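Protease Do-like 8, chloroplastic (Arabidopsis thaliana, PDB 4IC6) is probably a chloroplast serine endopeptidase of the HtrA (Deg) family that cleaves proteins in the thylakoid. Local coordinates at residues N103-Q111 against G160-T168. The protein carries 1 engineered substitution. Sequence-based numbering, arbitrary orientation.
Sequences NILASDGVQ and GNPFGFDHT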
ATOM      1  N   ASN A 103      32.631  12.490  10.189  1.00 44.57           N
ATOM      2  CA  ASN A 103      33.690  11.498  10.040  1.00 45.40           C
ATOM      3  C   ASN A 103      34.461  11.675   8.743  1.00 44.02           C
ATOM      4  O   ASN A 103      33.884  11.672   7.666  1.00 43.75           O
ATOM      5  CB  ASN A 103      33.133  10.077  10.123  1.00 45.99           C
ATOM      6  CG  ASN A 103      32.972   9.609  11.538  1.00 54.42           C
ATOM      7  OD1 ASN A 103      31.867   9.250  11.963  1.00 61.51           O
ATOM      8  ND2 ASN A 103      34.071   9.616  12.294  1.00 49.87           N
ATOM      9  N   ILE A 104      35.777  11.793   8.864  1.00 47.17           N
ATOM     10  CA  ILE A 104      36.650  12.029   7.727  1.00 43.63           C
ATOM     11  C   ILE A 104      37.745  10.968   7.597  1.00 46.28           C
ATOM     12  O   ILE A 104      38.505  10.703   8.542  1.00 47.27           O
ATOM     13  CB  ILE A 104      37.332  13.396   7.845  1.00 44.72           C
ATOM     14  CG1 ILE A 104      36.342  14.436   8.371  1.00 44.96           C
ATOM     15  CG2 ILE A 104      37.946  13.798   6.513  1.00 44.25           C
ATOM     16  CD1 ILE A 104      36.835  15.860   8.269  1.00 44.84           C
ATOM     17  N   LEU A 105      37.834  10.387   6.406  1.00 42.94           N
ATOM     18  CA  LEU A 105      38.827   9.368   6.089  1.00 47.26           C
ATOM     19  C   LEU A 105      40.234   9.968   6.003  1.00 50.84           C
ATOM     20  O   LEU A 105      40.498  10.849   5.173  1.00 48.81           O
ATOM     21  CB  LEU A 105      38.473   8.699   4.757  1.00 43.45           C
ATOM     22  CG  LEU A 105      39.286   7.464   4.348  1.00 41.01           C
ATOM     23  CD1 LEU A 105      39.098   6.323   5.355  1.00 40.06           C
ATOM     24  CD2 LEU A 105      38.888   7.014   2.945  1.00 39.81           C
ATOM     25  N   ALA A 106      41.133   9.487   6.857  1.00 55.26           N
ATOM     26  CA  ALA A 106      42.524   9.911   6.812  1.00 59.52           C
ATOM     27  C   ALA A 106      43.349   8.981   5.925  1.00 65.04           C
ATOM     28  O   ALA A 106      42.853   7.955   5.450  1.00 63.80           O
ATOM     29  CB  ALA A 106      43.110   9.968   8.209  1.00 59.53           C
ATOM     30  N   SER A 107      44.613   9.343   5.714  1.00 70.14           N
ATOM     31  CA  SER A 107      45.516   8.564   4.867  1.00 71.88           C
ATOM     32  C   SER A 107      45.835   7.184   5.445  1.00 74.62           C
ATOM     33  O   SER A 107      46.169   6.259   4.699  1.00 78.19           O
ATOM     34  CB  SER A 107      46.796   9.340   4.606  1.00 72.77           C
ATOM     35  N   ASP A 108      45.734   7.042   6.763  1.00 70.98           N
ATOM     36  CA  ASP A 108      45.962   5.743   7.394  1.00 71.18           C
ATOM     37  C   ASP A 108      44.779   4.790   7.197  1.00 68.63           C
ATOM     38  O   ASP A 108      44.793   3.652   7.673  1.00 68.27           O
ATOM     39  CB  ASP A 108      46.306   5.895   8.878  1.00 72.81           C
ATOM     40  CG  ASP A 108      45.264   6.688   9.648  1.00 72.48           C
ATOM     41  OD1 ASP A 108      44.300   7.165   9.020  1.00 70.28           O
ATOM     42  OD2 ASP A 108      45.421   6.839  10.881  1.00 72.40           O
ATOM     43  N   GLY A 109      43.754   5.254   6.488  1.00 65.90           N
ATOM     44  CA  GLY A 109      42.620   4.406   6.161  1.00 63.64           C
ATOM     45  C   GLY A 109      41.554   4.258   7.233  1.00 61.68           C
ATOM     46  O   GLY A 109      40.633   3.455   7.081  1.00 64.00           O
ATOM     47  N   VAL A 110      41.652   5.015   8.319  1.00 58.39           N
ATOM     48  CA  VAL A 110      40.588   4.985   9.311  1.00 57.05           C
ATOM     49  C   VAL A 110      39.869   6.332   9.344  1.00 56.50           C
ATOM     50  O   VAL A 110      40.485   7.385   9.148  1.00 55.16           O
ATOM     51  CB  VAL A 110      41.108   4.583  10.719  1.00 65.41           C
ATOM     52  CG1 VAL A 110      42.260   3.591  10.597  1.00 67.12           C
ATOM     53  CG2 VAL A 110      41.532   5.808  11.519  1.00 62.53           C
ATOM     54  N   GLN A 111      38.563   6.309   9.571  1.00 52.58           N
ATOM     55  CA  GLN A 111      37.852   7.570   9.689  1.00 50.55           C
ATOM     56  C   GLN A 111      37.950   8.177  11.090  1.00 52.26           C
ATOM     57  O   GLN A 111      37.695   7.515  12.101  1.00 50.86           O
ATOM     58  CB  GLN A 111      36.411   7.437   9.213  1.00 46.16           C
ATOM     59  CG  GLN A 111      36.333   7.175   7.729  1.00 45.18           C
ATOM     60  CD  GLN A 111      34.926   7.264   7.192  1.00 41.16           C
ATOM     61  OE1 GLN A 111      34.142   8.120   7.604  1.00 38.70           O
ATOM     62  NE2 GLN A 111      34.588   6.362   6.279  1.00 42.46           N
ATOM     63  N   GLY A 160      29.210   8.171  -1.767  1.00 30.67           N
ATOM     64  CA  GLY A 160      28.691   8.430  -0.437  1.00 26.03           C
ATOM     65  C   GLY A 160      29.600   7.899   0.654  1.00 31.00           C
ATOM     66  O   GLY A 160      30.452   7.045   0.424  1.00 33.09           O
ATOM     67  N   ASN A 161      29.423   8.426   1.856  1.00 32.84           N
ATOM     68  CA  ASN A 161      30.068   7.886   3.044  1.00 33.56           C
ATOM     69  C   ASN A 161      28.969   7.943   4.088  1.00 34.85           C
ATOM     70  O   ASN A 161      28.937   8.848   4.919  1.00 37.80           O
ATOM     71  CB  ASN A 161      31.267   8.753   3.419  1.00 36.34           C
ATOM     72  CG  ASN A 161      31.935   8.327   4.719  1.00 40.47           C
ATOM     73  OD1 ASN A 161      31.534   7.350   5.371  1.00 38.31           O
ATOM     74  ND2 ASN A 161      32.976   9.064   5.100  1.00 44.77           N
ATOM     75  N   PRO A 162      28.013   7.008   3.998  1.00 35.42           N
ATOM     76  CA  PRO A 162      26.756   7.173   4.739  1.00 35.64           C
ATOM     77  C   PRO A 162      26.845   6.829   6.222  1.00 38.72           C
ATOM     78  O   PRO A 162      26.038   7.353   6.994  1.00 38.90           O
ATOM     79  CB  PRO A 162      25.803   6.204   4.033  1.00 36.71           C
ATOM     80  CG  PRO A 162      26.727   5.132   3.440  1.00 38.09           C
ATOM     81  CD  PRO A 162      27.964   5.888   3.033  1.00 39.25           C
ATOM     82  N   PHE A 163      27.791   5.985   6.617  1.00 40.62           N
ATOM     83  CA  PHE A 163      27.870   5.581   8.031  1.00 44.62           C
ATOM     84  C   PHE A 163      29.216   5.828   8.704  1.00 43.92           C
ATOM     85  O   PHE A 163      29.380   5.566   9.902  1.00 41.98           O
ATOM     86  CB  PHE A 163      27.441   4.123   8.193  1.00 45.10           C
ATOM     87  CG  PHE A 163      26.103   3.825   7.575  1.00 48.68           C
ATOM     88  CD1 PHE A 163      24.959   4.459   8.038  1.00 49.65           C
ATOM     89  CD2 PHE A 163      25.988   2.921   6.526  1.00 48.11           C
ATOM     90  CE1 PHE A 163      23.719   4.193   7.469  1.00 51.03           C
ATOM     91  CE2 PHE A 163      24.752   2.648   5.961  1.00 49.29           C
ATOM     92  CZ  PHE A 163      23.615   3.287   6.437  1.00 48.80           C
ATOM     93  N   GLY A 164      30.176   6.350   7.956  1.00 42.94           N
ATOM     94  CA  GLY A 164      31.443   6.720   8.554  1.00 44.75           C
ATOM     95  C   GLY A 164      32.401   5.561   8.715  1.00 46.39           C
ATOM     96  O   GLY A 164      33.401   5.686   9.420  1.00 45.74           O
ATOM     97  N   PHE A 165      32.120   4.431   8.068  1.00 42.83           N
ATOM     98  CA  PHE A 165      33.065   3.320   8.137  1.00 44.91           C
ATOM     99  C   PHE A 165      33.521   2.818   6.762  1.00 42.01           C
ATOM    100  O   PHE A 165      34.436   2.010   6.663  1.00 41.49           O
ATOM    101  CB  PHE A 165      32.523   2.180   9.007  1.00 50.19           C
ATOM    102  CG  PHE A 165      31.334   1.483   8.421  1.00 50.75           C
ATOM    103  CD1 PHE A 165      31.494   0.460   7.500  1.00 53.40           C
ATOM    104  CD2 PHE A 165      30.050   1.847   8.793  1.00 52.34           C
ATOM    105  CE1 PHE A 165      30.395  -0.187   6.955  1.00 52.57           C
ATOM    106  CE2 PHE A 165      28.946   1.201   8.255  1.00 48.62           C
ATOM    107  CZ  PHE A 165      29.122   0.182   7.337  1.00 51.26           C
ATOM    108  N   ASP A 166      32.896   3.303   5.695  1.00 37.04           N
ATOM    109  CA  ASP A 166      33.359   2.963   4.355  1.00 38.43           C
ATOM    110  C   ASP A 166      32.810   3.966   3.349  1.00 40.58           C
ATOM    111  O   ASP A 166      32.317   5.025   3.736  1.00 42.19           O
ATOM    112  CB  ASP A 166      32.916   1.552   3.978  1.00 43.05           C
ATOM    113  CG  ASP A 166      31.413   1.443   3.794  1.00 42.77           C
ATOM    114  OD1 ASP A 166      30.729   2.498   3.831  1.00 37.25           O
ATOM    115  OD2 ASP A 166      30.916   0.305   3.597  1.00 40.84           O
ATOM    116  N   HIS A 167      32.880   3.629   2.061  1.00 37.19           N
ATOM    117  CA  HIS A 167      32.293   4.479   1.030  1.00 36.15           C
ATOM    118  C   HIS A 167      31.484   3.664   0.031  1.00 35.90           C
ATOM    119  O   HIS A 167      31.690   2.453  -0.111  1.00 35.55           O
ATOM    120  CB  HIS A 167      33.375   5.295   0.308  1.00 36.38           C
ATOM    121  CG  HIS A 167      33.920   6.426   1.122  1.00 41.63           C
ATOM    122  ND1 HIS A 167      34.769   6.233   2.195  1.00 44.57           N
ATOM    123  CD2 HIS A 167      33.724   7.762   1.031  1.00 38.20           C
ATOM    124  CE1 HIS A 167      35.077   7.404   2.724  1.00 43.37           C
ATOM    125  NE2 HIS A 167      34.458   8.347   2.038  1.00 41.15           N
ATOM    126  N   THR A 168      30.575   4.341  -0.667  1.00 33.00           N
ATOM    127  CA  THR A 168      29.700   3.700  -1.647  1.00 31.46           C
ATOM    128  C   THR A 168      29.882   4.349  -2.991  1.00 29.44           C
ATOM    129  O   THR A 168      30.282   5.501  -3.068  1.00 28.24           O
ATOM    130  CB  THR A 168      28.214   3.870  -1.276  1.00 29.76           C
ATOM    131  OG1 THR A 168      27.884   5.266  -1.270  1.00 31.04           O
ATOM    132  CG2 THR A 168      27.939   3.316   0.113  1.00 34.52           C
TER
HETATM  133  O   HOH W   1      36.351   4.035   5.623  1.00 44.45           O
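The CA atoms nearest each other across the contact belong to Asn103 and Gly164, 5.5 Å apart, and no backbone hydrogen bond joins 103-111 to 160-168. Gln111 gives most of what 103-111 contributes, its chain extended beyond CG to set its amide against that of Asn161, the two planes 79° apart. Asn161 ND2 donates to Gln111 OE1 at 2.9 Å, nearly straight at the hydrogen but from above the carbonyl plane; Gln111 NE2 returns a weak bond to Asn161 OD1, 3.3 Å away, and donates to a water that in turn bonds Phe165 O weakly. Asn161 ND2 also bonds Val42 O. In this trypsin-like double barrel, the hairpin between strands 98-105 and 111-122 of the first barrel thus meets the loop between strands 155-160 and 168-176 of the second. A leucine in place of Gln111 would probably leave Asn161 ND2 without one acceptor and the water without one donor. Gly164 has backbone angles (phi 82°) that would jam a CB against Phe163 O, and a CB there would also strike Asn103 OD1. Leu105 CD2 reaches His167 CE1 at 3.8 Å, obliquely to the ring; Asn161 CG lies above one face of that imidazole, toward its rim, and His167 NE2 bonds Val42 O. From the same loop, Asp166 OD2 forms a salt bridge with Arg179 NE of the second subunit.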